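Local coordinates for protein halogenase (Chondromyces crocatus, PDB 3E1T) that probably uses its bound flavin-adenine dinucleotide to chlorinate an aromatic group during the biosynthesis of chondrochloren, at residues A[283-293]-A[303-311]; A[362-370]-A[377-385]. All blocks are in the same frame, centred on the assembly; numbering follows the deposited sequence.

Contact 1. Residues A[283-293]-A[303-311]; sequences RKDYSYCNTSF and DAACFVDPV. With FAD (flavin-adenine dinucleotide), chain C.
R283 and D303 meet through two waters rather than a direct salt bridge, each water accepting from one guanidinium nitrogen and donating to D303 OD2. One of these waters also bonds FAD O2', and the R283 guanidinium lays one face against the flavin methyl C8M. D303 itself grips the cofactor twice, its backbone N giving a hydrogen bond to FAD O2P and its OD1 taking one from FAD O3' at 2.7 Å. Strands 288-290 and 306-307 pair antiparallel, with Y288 and F307 as the hydrogen-bonded pair, in a small three-stranded sheet beside the FAD site of this flavin-dependent halogenase. F307 CG lies anti to the backbone N (chi1 -178°), which carries CE1 to 3.4 Å from FAD C1' while CE2 meets Y286 CD1 at 3.6 Å. Y288 OH is modelled very close to D303 O, at 2.5 Å, a length that is doubtful. Farther along, N290 ND2 donates almost straight to A305 O (2.8 Å, 165°), though from above the carbonyl plane. Y286 OH donates to D309 OD1 at 2.7 Å, also from above the carboxylate plane, while D309 OD2 is hydrogen-bonded to Y366 OH.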
loop_
_atom_site.group_PDB
_atom_site.type_symbol
_atom_site.label_atom_id
_atom_site.label_comp_id
_atom_site.label_asym_id
_atom_site.label_seq_id
_atom_site.Cartn_x
_atom_site.Cartn_y
_atom_site.Cartn_z
ATOM N N ARG A 283 -7.812 -8.967 -7.450
ATOM C CA ARG A 283 -7.350 -7.609 -7.679
ATOM C C ARG A 283 -6.343 -7.603 -8.830
ATOM O O ARG A 283 -5.415 -8.401 -8.867
ATOM C CB ARG A 283 -6.731 -7.000 -6.420
ATOM C CG ARG A 283 -7.740 -6.523 -5.376
ATOM C CD ARG A 283 -8.482 -5.226 -5.806
ATOM N NE ARG A 283 -7.566 -4.116 -6.082
ATOM C CZ ARG A 283 -6.967 -3.380 -5.150
ATOM N NH1 ARG A 283 -7.192 -3.603 -3.862
ATOM N NH2 ARG A 283 -6.147 -2.403 -5.513
ATOM N N LYS A 284 -6.538 -6.678 -9.754
ATOM C CA LYS A 284 -5.812 -6.644 -11.002
ATOM C C LYS A 284 -5.449 -5.193 -11.265
ATOM O O LYS A 284 -6.080 -4.292 -10.710
ATOM C CB LYS A 284 -6.746 -7.195 -12.080
ATOM C CG LYS A 284 -6.305 -7.106 -13.512
ATOM C CD LYS A 284 -7.187 -7.995 -14.382
ATOM C CE LYS A 284 -8.681 -7.677 -14.204
ATOM N NZ LYS A 284 -9.102 -6.381 -14.831
ATOM N N ASP A 285 -4.432 -4.958 -12.091
ATOM C CA ASP A 285 -4.069 -3.602 -12.498
ATOM C C ASP A 285 -3.970 -2.685 -11.275
ATOM O O ASP A 285 -4.459 -1.554 -11.301
ATOM C CB ASP A 285 -5.103 -3.045 -13.517
ATOM C CG ASP A 285 -5.112 -3.814 -14.828
ATOM O OD1 ASP A 285 -4.021 -4.119 -15.344
ATOM O OD2 ASP A 285 -6.213 -4.120 -15.348
ATOM N N TYR A 286 -3.341 -3.185 -10.205
ATOM C CA TYR A 286 -3.195 -2.431 -8.968
ATOM C C TYR A 286 -1.923 -1.597 -8.882
ATOM O O TYR A 286 -1.804 -0.769 -7.971
ATOM C CB TYR A 286 -3.274 -3.368 -7.752
ATOM C CG TYR A 286 -2.253 -4.506 -7.748
ATOM C CD1 TYR A 286 -0.879 -4.255 -7.628
ATOM C CD2 TYR A 286 -2.672 -5.832 -7.845
ATOM C CE1 TYR A 286 0.058 -5.314 -7.619
ATOM C CE2 TYR A 286 -1.750 -6.893 -7.830
ATOM C CZ TYR A 286 -0.398 -6.629 -7.722
ATOM O OH TYR A 286 0.494 -7.687 -7.689
ATOM N N SER A 287 -0.972 -1.797 -9.793
ATOM C CA SER A 287 0.302 -1.055 -9.703
ATOM C C SER A 287 0.325 0.154 -10.637
ATOM O O SER A 287 0.226 -0.004 -11.840
ATOM C CB SER A 287 1.507 -1.946 -9.995
ATOM O OG SER A 287 2.719 -1.255 -9.662
ATOM N N TYR A 288 0.455 1.351 -10.076
ATOM C CA TYR A 288 0.320 2.590 -10.863
ATOM C C TYR A 288 0.803 3.782 -10.066
ATOM O O TYR A 288 0.980 3.697 -8.854
ATOM C CB TYR A 288 -1.146 2.829 -11.293
ATOM C CG TYR A 288 -2.118 2.756 -10.147
ATOM C CD1 TYR A 288 -2.219 3.795 -9.232
ATOM C CD2 TYR A 288 -2.930 1.626 -9.965
ATOM C CE1 TYR A 288 -3.097 3.725 -8.155
ATOM C CE2 TYR A 288 -3.814 1.549 -8.889
ATOM C CZ TYR A 288 -3.879 2.606 -7.985
ATOM O OH TYR A 288 -4.732 2.542 -6.909
ATOM N N CYS A 289 1.004 4.890 -10.763
ATOM C CA CYS A 289 1.318 6.159 -10.134
ATOM C C CYS A 289 0.611 7.232 -10.951
ATOM O O CYS A 289 0.431 7.088 -12.157
ATOM C CB CYS A 289 2.828 6.400 -10.100
ATOM S SG CYS A 289 3.384 7.829 -9.109
ATOM N N ASN A 290 0.194 8.303 -10.284
ATOM C CA ASN A 290 -0.419 9.431 -10.967
ATOM C C ASN A 290 0.604 10.468 -11.412
ATOM O O ASN A 290 1.640 10.639 -10.767
ATOM C CB ASN A 290 -1.502 10.049 -10.079
ATOM C CG ASN A 290 -2.862 9.404 -10.297
ATOM O OD1 ASN A 290 -3.677 9.921 -11.053
ATOM N ND2 ASN A 290 -3.104 8.248 -9.655
ATOM N N THR A 291 0.322 11.156 -12.522
ATOM C CA THR A 291 1.214 12.217 -13.031
ATOM C C THR A 291 1.297 13.423 -12.105
ATOM O O THR A 291 2.232 14.229 -12.202
ATOM C CB THR A 291 0.821 12.702 -14.455
ATOM O OG1 THR A 291 -0.571 13.025 -14.481
ATOM C CG2 THR A 291 1.093 11.604 -15.488
ATOM N N SER A 292 0.326 13.539 -11.204
ATOM C CA SER A 292 0.300 14.617 -10.217
ATOM C C SER A 292 -0.477 14.160 -8.997
ATOM O O SER A 292 -1.439 13.401 -9.134
ATOM C CB SER A 292 -0.364 15.871 -10.802
ATOM O OG SER A 292 -0.251 16.972 -9.895
ATOM N N PHE A 293 -0.048 14.611 -7.820
ATOM C CA PHE A 293 -0.737 14.291 -6.554
ATOM C C PHE A 293 -1.549 15.464 -5.987
ATOM O O PHE A 293 -2.262 15.300 -4.995
ATOM C CB PHE A 293 0.241 13.797 -5.474
ATOM C CG PHE A 293 0.978 12.520 -5.827
ATOM C CD1 PHE A 293 0.450 11.602 -6.736
ATOM C CD2 PHE A 293 2.187 12.219 -5.207
ATOM C CE1 PHE A 293 1.138 10.414 -7.044
ATOM C CE2 PHE A 293 2.878 11.043 -5.521
ATOM C CZ PHE A 293 2.342 10.141 -6.434
ATOM N N ASP A 303 -4.107 4.880 -2.058
ATOM C CA ASP A 303 -4.245 4.141 -3.303
ATOM C C ASP A 303 -4.833 4.996 -4.422
ATOM O O ASP A 303 -4.689 4.663 -5.604
ATOM C CB ASP A 303 -5.130 2.928 -3.110
ATOM C CG ASP A 303 -4.413 1.744 -2.494
ATOM O OD1 ASP A 303 -3.261 1.869 -2.014
ATOM O OD2 ASP A 303 -5.050 0.675 -2.481
ATOM N N ALA A 304 -5.516 6.077 -4.063
ATOM C CA ALA A 304 -6.022 7.014 -5.078
ATOM C C ALA A 304 -4.871 7.607 -5.869
ATOM O O ALA A 304 -5.004 7.842 -7.064
ATOM C CB ALA A 304 -6.842 8.127 -4.418
ATOM N N ALA A 305 -3.747 7.866 -5.197
ATOM C CA ALA A 305 -2.559 8.434 -5.823
ATOM C C ALA A 305 -1.654 7.390 -6.510
ATOM O O ALA A 305 -1.290 7.536 -7.682
ATOM C CB ALA A 305 -1.760 9.198 -4.794
ATOM N N CYS A 306 -1.260 6.360 -5.766
ATOM C CA CYS A 306 -0.278 5.406 -6.272
ATOM C C CYS A 306 -0.256 4.151 -5.429
ATOM O O CYS A 306 -0.702 4.158 -4.279
ATOM C CB CYS A 306 1.127 6.033 -6.319
ATOM S SG CYS A 306 1.786 6.462 -4.701
ATOM N N PHE A 307 0.243 3.068 -6.022
ATOM C CA PHE A 307 0.454 1.804 -5.310
ATOM C C PHE A 307 1.551 0.991 -6.030
ATOM O O PHE A 307 1.628 1.009 -7.258
ATOM C CB PHE A 307 -0.844 0.996 -5.204
ATOM C CG PHE A 307 -0.689 -0.292 -4.437
ATOM C CD1 PHE A 307 -0.433 -0.274 -3.064
ATOM C CD2 PHE A 307 -0.753 -1.519 -5.096
ATOM C CE1 PHE A 307 -0.264 -1.459 -2.364
ATOM C CE2 PHE A 307 -0.580 -2.707 -4.406
ATOM C CZ PHE A 307 -0.348 -2.677 -3.033
ATOM N N VAL A 308 2.400 0.307 -5.262
ATOM C CA VAL A 308 3.446 -0.554 -5.856
ATOM C C VAL A 308 2.997 -2.018 -6.054
ATOM O O VAL A 308 2.643 -2.404 -7.161
ATOM C CB VAL A 308 4.788 -0.499 -5.080
ATOM C CG1 VAL A 308 5.890 -1.208 -5.901
ATOM C CG2 VAL A 308 5.200 0.955 -4.809
ATOM N N ASP A 309 3.024 -2.821 -4.987
ATOM C CA ASP A 309 2.811 -4.272 -5.063
ATOM C C ASP A 309 2.777 -4.782 -3.623
ATOM O O ASP A 309 3.391 -4.177 -2.760
ATOM C CB ASP A 309 3.955 -4.940 -5.875
ATOM C CG ASP A 309 3.711 -6.413 -6.159
ATOM O OD1 ASP A 309 2.963 -6.743 -7.107
ATOM O OD2 ASP A 309 4.285 -7.258 -5.431
ATOM N N PRO A 310 2.043 -5.871 -3.352
ATOM C CA PRO A 310 1.883 -6.332 -1.966
ATOM C C PRO A 310 3.114 -6.896 -1.238
ATOM O O PRO A 310 3.037 -7.083 -0.022
ATOM C CB PRO A 310 0.824 -7.445 -2.077
ATOM C CG PRO A 310 0.209 -7.287 -3.416
ATOM C CD PRO A 310 1.257 -6.695 -4.282
ATOM N N VAL A 311 4.217 -7.190 -1.930
ATOM C CA VAL A 311 5.349 -7.777 -1.209
ATOM C C VAL A 311 6.017 -6.694 -0.370
ATOM O O VAL A 311 6.183 -5.562 -0.836
ATOM C CB VAL A 311 6.346 -8.552 -2.117
ATOM C CG1 VAL A 311 6.973 -7.671 -3.152
ATOM C CG2 VAL A 311 7.425 -9.236 -1.261
HETATM P PA FAD C . -8.898 2.174 0.899
HETATM O O1A FAD C . -8.455 1.300 2.042
HETATM O O2A FAD C . -9.235 1.450 -0.359
HETATM O O5B FAD C . -10.208 2.979 1.395
HETATM C C5B FAD C . -10.844 3.941 0.568
HETATM C C4B FAD C . -12.274 4.172 1.063
HETATM O O4B FAD C . -12.977 5.038 0.195
HETATM C C3B FAD C . -13.061 2.866 1.102
HETATM O O3B FAD C . -13.573 2.709 2.406
HETATM C C2B FAD C . -14.193 3.054 0.113
HETATM O O2B FAD C . -15.378 2.513 0.625
HETATM C C1B FAD C . -14.285 4.564 -0.002
HETATM N N9A FAD C . -14.778 5.075 -1.293
HETATM C C8A FAD C . -14.539 4.605 -2.560
HETATM N N7A FAD C . -15.183 5.414 -3.433
HETATM C C5A FAD C . -15.815 6.397 -2.747
HETATM C C6A FAD C . -16.622 7.480 -3.128
HETATM N N6A FAD C . -17.022 7.644 -4.396
HETATM N N1A FAD C . -17.119 8.314 -2.154
HETATM C C2A FAD C . -16.868 8.086 -0.826
HETATM N N3A FAD C . -16.085 7.011 -0.464
HETATM C C4A FAD C . -15.563 6.189 -1.403
HETATM N N1 FAD C . -1.224 -3.020 2.306
HETATM C C2 FAD C . -0.620 -3.274 3.506
HETATM O O2 FAD C . -0.311 -2.316 4.212
HETATM N N3 FAD C . -0.363 -4.582 3.878
HETATM C C4 FAD C . -0.725 -5.641 3.052
HETATM O O4 FAD C . -0.517 -6.808 3.390
HETATM C C4X FAD C . -1.325 -5.379 1.827
HETATM N N5 FAD C . -1.699 -6.404 0.979
HETATM C C5X FAD C . -2.304 -6.114 -0.229
HETATM C C6 FAD C . -2.678 -7.142 -1.101
HETATM C C7 FAD C . -3.290 -6.836 -2.327
HETATM C C7M FAD C . -3.480 -7.930 -3.339
HETATM C C8 FAD C . -3.524 -5.503 -2.686
HETATM C C8M FAD C . -3.989 -5.122 -4.073
HETATM C C9 FAD C . -3.160 -4.488 -1.808
HETATM C C9A FAD C . -2.548 -4.782 -0.584
HETATM N N10 FAD C . -2.202 -3.752 0.270
HETATM C C10 FAD C . -1.583 -4.045 1.467
HETATM C "C1'" FAD C . -2.566 -2.314 -0.058
HETATM C "C2'" FAD C . -3.764 -1.773 0.731
HETATM O "O2'" FAD C . -4.908 -2.505 0.339
HETATM C "C3'" FAD C . -3.996 -0.284 0.428
HETATM O "O3'" FAD C . -2.771 0.383 0.221
HETATM C "C4'" FAD C . -4.711 0.495 1.531
HETATM O "O4'" FAD C . -5.992 -0.057 1.743
HETATM C "C5'" FAD C . -4.852 1.957 1.107
HETATM O "O5'" FAD C . -5.775 2.603 1.940
HETATM P P FAD C . -6.633 3.858 1.421
HETATM O O1P FAD C . -7.117 4.644 2.620
HETATM O O2P FAD C . -5.804 4.732 0.533
HETATM O O3P FAD C . -7.781 3.240 0.515
HETATM O O HOH W 1 -3.989 -1.507 -3.624
HETATM O O HOH W 2 -6.618 -2.031 -1.617
HETATM O O HOH W 3 3.514 1.304 -9.155
HETATM O O HOH W 4 -5.911 7.204 -9.218
#

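Contact 2. Residues A[362-370]-A[377-385]; sequences LVAFYDMNQ and WSARKIINT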
loop_
_atom_site.group_PDB
_atom_site.type_symbol
_atom_site.label_atom_id
_atom_site.label_comp_id
_atom_site.label_asym_id
_atom_site.label_seq_id
_atom_site.Cartn_x
_atom_site.Cartn_y
_atom_site.Cartn_z
ATOM N N LEU A 362 11.543 -3.136 -4.644
ATOM C CA LEU A 362 10.719 -4.287 -5.015
ATOM C C LEU A 362 11.075 -4.852 -6.386
ATOM O O LEU A 362 10.961 -6.057 -6.579
ATOM C CB LEU A 362 9.222 -3.985 -4.935
ATOM C CG LEU A 362 8.569 -3.695 -3.567
ATOM C CD1 LEU A 362 7.065 -3.902 -3.697
ATOM C CD2 LEU A 362 9.100 -4.515 -2.418
ATOM N N VAL A 363 11.448 -3.987 -7.338
ATOM C CA VAL A 363 11.960 -4.425 -8.650
ATOM C C VAL A 363 13.191 -5.317 -8.395
ATOM O O VAL A 363 13.243 -6.452 -8.873
ATOM C CB VAL A 363 12.312 -3.230 -9.622
ATOM C CG1 VAL A 363 13.052 -3.732 -10.908
ATOM C CG2 VAL A 363 11.062 -2.443 -10.039
ATOM N N ALA A 364 14.157 -4.825 -7.614
ATOM C CA ALA A 364 15.348 -5.631 -7.286
ATOM C C ALA A 364 15.009 -6.919 -6.509
ATOM O O ALA A 364 15.636 -7.960 -6.737
ATOM C CB ALA A 364 16.413 -4.789 -6.544
ATOM N N PHE A 365 14.005 -6.858 -5.624
ATOM C CA PHE A 365 13.579 -8.027 -4.852
ATOM C C PHE A 365 12.927 -9.104 -5.721
ATOM O O PHE A 365 13.211 -10.298 -5.551
ATOM C CB PHE A 365 12.645 -7.638 -3.697
ATOM C CG PHE A 365 12.452 -8.731 -2.687
ATOM C CD1 PHE A 365 13.490 -9.096 -1.825
ATOM C CD2 PHE A 365 11.251 -9.411 -2.597
ATOM C CE1 PHE A 365 13.317 -10.112 -0.892
ATOM C CE2 PHE A 365 11.079 -10.421 -1.657
ATOM C CZ PHE A 365 12.119 -10.770 -0.811
ATOM N N TYR A 366 12.040 -8.692 -6.629
ATOM C CA TYR A 366 11.503 -9.602 -7.642
ATOM C C TYR A 366 12.624 -10.225 -8.504
ATOM O O TYR A 366 12.599 -11.422 -8.785
ATOM C CB TYR A 366 10.513 -8.870 -8.543
ATOM C CG TYR A 366 9.067 -8.956 -8.099
ATOM C CD1 TYR A 366 8.587 -8.173 -7.059
ATOM C CD2 TYR A 366 8.180 -9.832 -8.728
ATOM C CE1 TYR A 366 7.228 -8.254 -6.654
ATOM C CE2 TYR A 366 6.849 -9.908 -8.347
ATOM C CZ TYR A 366 6.380 -9.106 -7.308
ATOM O OH TYR A 366 5.063 -9.206 -6.919
ATOM N N ASP A 367 13.583 -9.394 -8.912
ATOM C CA ASP A 367 14.760 -9.812 -9.693
ATOM C C ASP A 367 15.608 -10.878 -8.991
ATOM O O ASP A 367 16.187 -11.719 -9.652
ATOM C CB ASP A 367 15.631 -8.599 -10.057
ATOM C CG ASP A 367 16.894 -8.979 -10.867
ATOM O OD1 ASP A 367 16.865 -8.926 -12.119
ATOM O OD2 ASP A 367 17.918 -9.328 -10.241
ATOM N N MET A 368 15.667 -10.854 -7.667
ATOM C CA MET A 368 16.542 -11.772 -6.939
ATOM C C MET A 368 16.021 -13.208 -6.847
ATOM O O MET A 368 16.803 -14.122 -6.586
ATOM C CB MET A 368 16.896 -11.234 -5.548
ATOM C CG MET A 368 15.832 -11.463 -4.500
ATOM S SD MET A 368 16.463 -12.304 -3.031
ATOM C CE MET A 368 17.413 -10.969 -2.282
ATOM N N ASN A 369 14.720 -13.424 -7.054
ATOM C CA ASN A 369 14.226 -14.799 -7.085
ATOM C C ASN A 369 14.763 -15.576 -8.296
ATOM O O ASN A 369 14.595 -15.166 -9.444
ATOM C CB ASN A 369 12.702 -14.869 -7.032
ATOM C CG ASN A 369 12.201 -16.262 -6.725
ATOM O OD1 ASN A 369 12.482 -16.810 -5.668
ATOM N ND2 ASN A 369 11.453 -16.841 -7.650
ATOM N N GLN A 370 15.418 -16.699 -8.011
ATOM C CA GLN A 370 15.927 -17.621 -9.031
ATOM C C GLN A 370 14.892 -18.702 -9.309
ATOM O O GLN A 370 14.557 -19.496 -8.420
ATOM C CB GLN A 370 17.218 -18.280 -8.534
ATOM C CG GLN A 370 17.855 -19.273 -9.511
ATOM C CD GLN A 370 18.741 -20.288 -8.816
ATOM O OE1 GLN A 370 18.255 -21.269 -8.242
ATOM N NE2 GLN A 370 20.049 -20.064 -8.870
ATOM N N TRP A 377 8.744 -15.420 -13.225
ATOM C CA TRP A 377 9.988 -14.837 -12.711
ATOM C C TRP A 377 10.957 -14.370 -13.795
ATOM O O TRP A 377 11.598 -13.322 -13.645
ATOM C CB TRP A 377 10.659 -15.772 -11.696
ATOM C CG TRP A 377 9.773 -15.999 -10.539
ATOM C CD1 TRP A 377 8.985 -17.095 -10.305
ATOM C CD2 TRP A 377 9.508 -15.076 -9.476
ATOM N NE1 TRP A 377 8.266 -16.916 -9.152
ATOM C CE2 TRP A 377 8.568 -15.685 -8.624
ATOM C CE3 TRP A 377 9.990 -13.799 -9.153
ATOM C CZ2 TRP A 377 8.098 -15.067 -7.458
ATOM C CZ3 TRP A 377 9.514 -13.186 -8.000
ATOM C CH2 TRP A 377 8.572 -13.818 -7.175
ATOM N N SER A 378 11.048 -15.111 -14.900
ATOM C CA SER A 378 11.946 -14.703 -15.995
ATOM C C SER A 378 11.556 -13.347 -16.605
ATOM O O SER A 378 12.414 -12.605 -17.068
ATOM C CB SER A 378 12.009 -15.767 -17.088
ATOM O OG SER A 378 10.777 -15.814 -17.801
ATOM N N ALA A 379 10.264 -13.032 -16.591
ATOM C CA ALA A 379 9.773 -11.745 -17.098
ATOM C C ALA A 379 9.823 -10.612 -16.059
ATOM O O ALA A 379 9.502 -9.460 -16.377
ATOM C CB ALA A 379 8.359 -11.904 -17.635
ATOM N N ARG A 380 10.184 -10.939 -14.823
ATOM C CA ARG A 380 10.305 -9.940 -13.763
ATOM C C ARG A 380 11.748 -9.810 -13.280
ATOM O O ARG A 380 12.080 -10.062 -12.113
ATOM C CB ARG A 380 9.305 -10.219 -12.643
ATOM C CG ARG A 380 7.872 -9.881 -13.083
ATOM C CD ARG A 380 6.842 -10.749 -12.396
ATOM N NE ARG A 380 5.478 -10.490 -12.886
ATOM C CZ ARG A 380 4.961 -10.979 -14.007
ATOM N NH1 ARG A 380 5.681 -11.772 -14.791
ATOM N NH2 ARG A 380 3.709 -10.688 -14.351
ATOM N N LYS A 381 12.595 -9.391 -14.220
ATOM C CA LYS A 381 14.027 -9.220 -13.995
ATOM C C LYS A 381 14.447 -7.797 -14.327
ATOM O O LYS A 381 13.823 -7.137 -15.153
ATOM C CB LYS A 381 14.830 -10.238 -14.829
ATOM C CG LYS A 381 14.672 -11.703 -14.371
ATOM C CD LYS A 381 15.220 -11.963 -12.955
ATOM C CE LYS A 381 14.591 -13.191 -12.263
ATOM N NZ LYS A 381 13.300 -12.892 -11.476
ATOM N N ILE A 382 15.498 -7.326 -13.665
ATOM C CA ILE A 382 16.043 -5.999 -13.942
ATOM C C ILE A 382 16.567 -5.959 -15.370
ATOM O O ILE A 382 17.266 -6.869 -15.802
ATOM C CB ILE A 382 17.128 -5.602 -12.919
ATOM C CG1 ILE A 382 16.460 -5.152 -11.608
ATOM C CG2 ILE A 382 18.053 -4.514 -13.478
ATOM C CD1 ILE A 382 17.418 -5.009 -10.432
ATOM N N ILE A 383 16.178 -4.926 -16.108
ATOM C CA ILE A 383 16.607 -4.763 -17.490
ATOM C C ILE A 383 17.836 -3.871 -17.493
ATOM O O ILE A 383 17.754 -2.656 -17.278
ATOM C CB ILE A 383 15.460 -4.249 -18.404
ATOM C CG1 ILE A 383 14.503 -5.410 -18.707
ATOM C CG2 ILE A 383 16.002 -3.678 -19.715
ATOM C CD1 ILE A 383 13.141 -5.004 -19.208
ATOM N N ASN A 384 18.978 -4.517 -17.718
ATOM C CA ASN A 384 20.289 -3.889 -17.588
ATOM C C ASN A 384 20.852 -3.309 -18.898
ATOM O O ASN A 384 20.664 -2.115 -19.176
ATOM C CB ASN A 384 21.295 -4.830 -16.889
ATOM C CG ASN A 384 21.194 -6.298 -17.355
ATOM O OD1 ASN A 384 21.934 -7.155 -16.864
ATOM N ND2 ASN A 384 20.287 -6.585 -18.293
ATOM N N THR A 385 21.514 -4.149 -19.698
ATOM C CA THR A 385 22.245 -3.720 -20.904
ATOM C C THR A 385 23.515 -2.944 -20.536
ATOM O O THR A 385 24.627 -3.392 -20.830
ATOM C CB THR A 385 21.376 -2.880 -21.887
ATOM O OG1 THR A 385 20.121 -3.532 -22.111
ATOM C CG2 THR A 385 22.097 -2.687 -23.227
#
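The last turns of helix 340-368 run beside the chain that leaves helix 375-378, closest where the CA atoms of D367 and K381 come within 4.4 Å. K381 folds back over the helix end, its chain bent at chi2 (-64°) and chi4, and NZ gathers backbone carbonyls from both segments. It donates to Y366 O at 3.1 Å and weakly to N369 O, and within its own segment to W377 O at 2.8 Å and to R380 O. W377 O takes a second bond from R380 N, the two donors arriving from opposite faces of its plane. One lysine thus ties the C-terminal end of helix 340-368 to the chain leaving the short helix 375-378. The D367 carboxylate takes the next backbone N-H: OD1 accepts from I382 N at 2.6 Å, on the anti side and somewhat out of the carboxylate plane. N369 lies over one face of the W377 indole, ND2 3.2 Å from CD2 and CB above the six-membered ring; N369 OD1 accepts from G84 N, and W377 NE1 bonds F215 O. The Y366 ring meets W377 obliquely, CD2 3.7 Å from CZ3, and R380 lies alongside the Y366 ring, pointing the same way. I382 CG1 packs on V363 CG1 at 3.8 Å.

Contact 1 closes before contact 2 opens along the chain, and their centres lie about 19 Å apart. Helix 340-368 joins them: its Y355 side packs on C289, C306 and V308 of contact 1, and its last turns form one half of contact 2. The two touch directly where D309 OD2 lies 2.6 Å from Y366 OH, a probable hydrogen bond, with W219 NE1 also bonded to that hydroxyl. This connects the end of helix 340-368 to the loop after strand 306-307, which carries P310 of the FAD pocket. Around it V308 and V311 pack against L362 and Y366. The centre of contact 1 is about 8 Å from the centre of the chain, that of contact 2 about 21 Å.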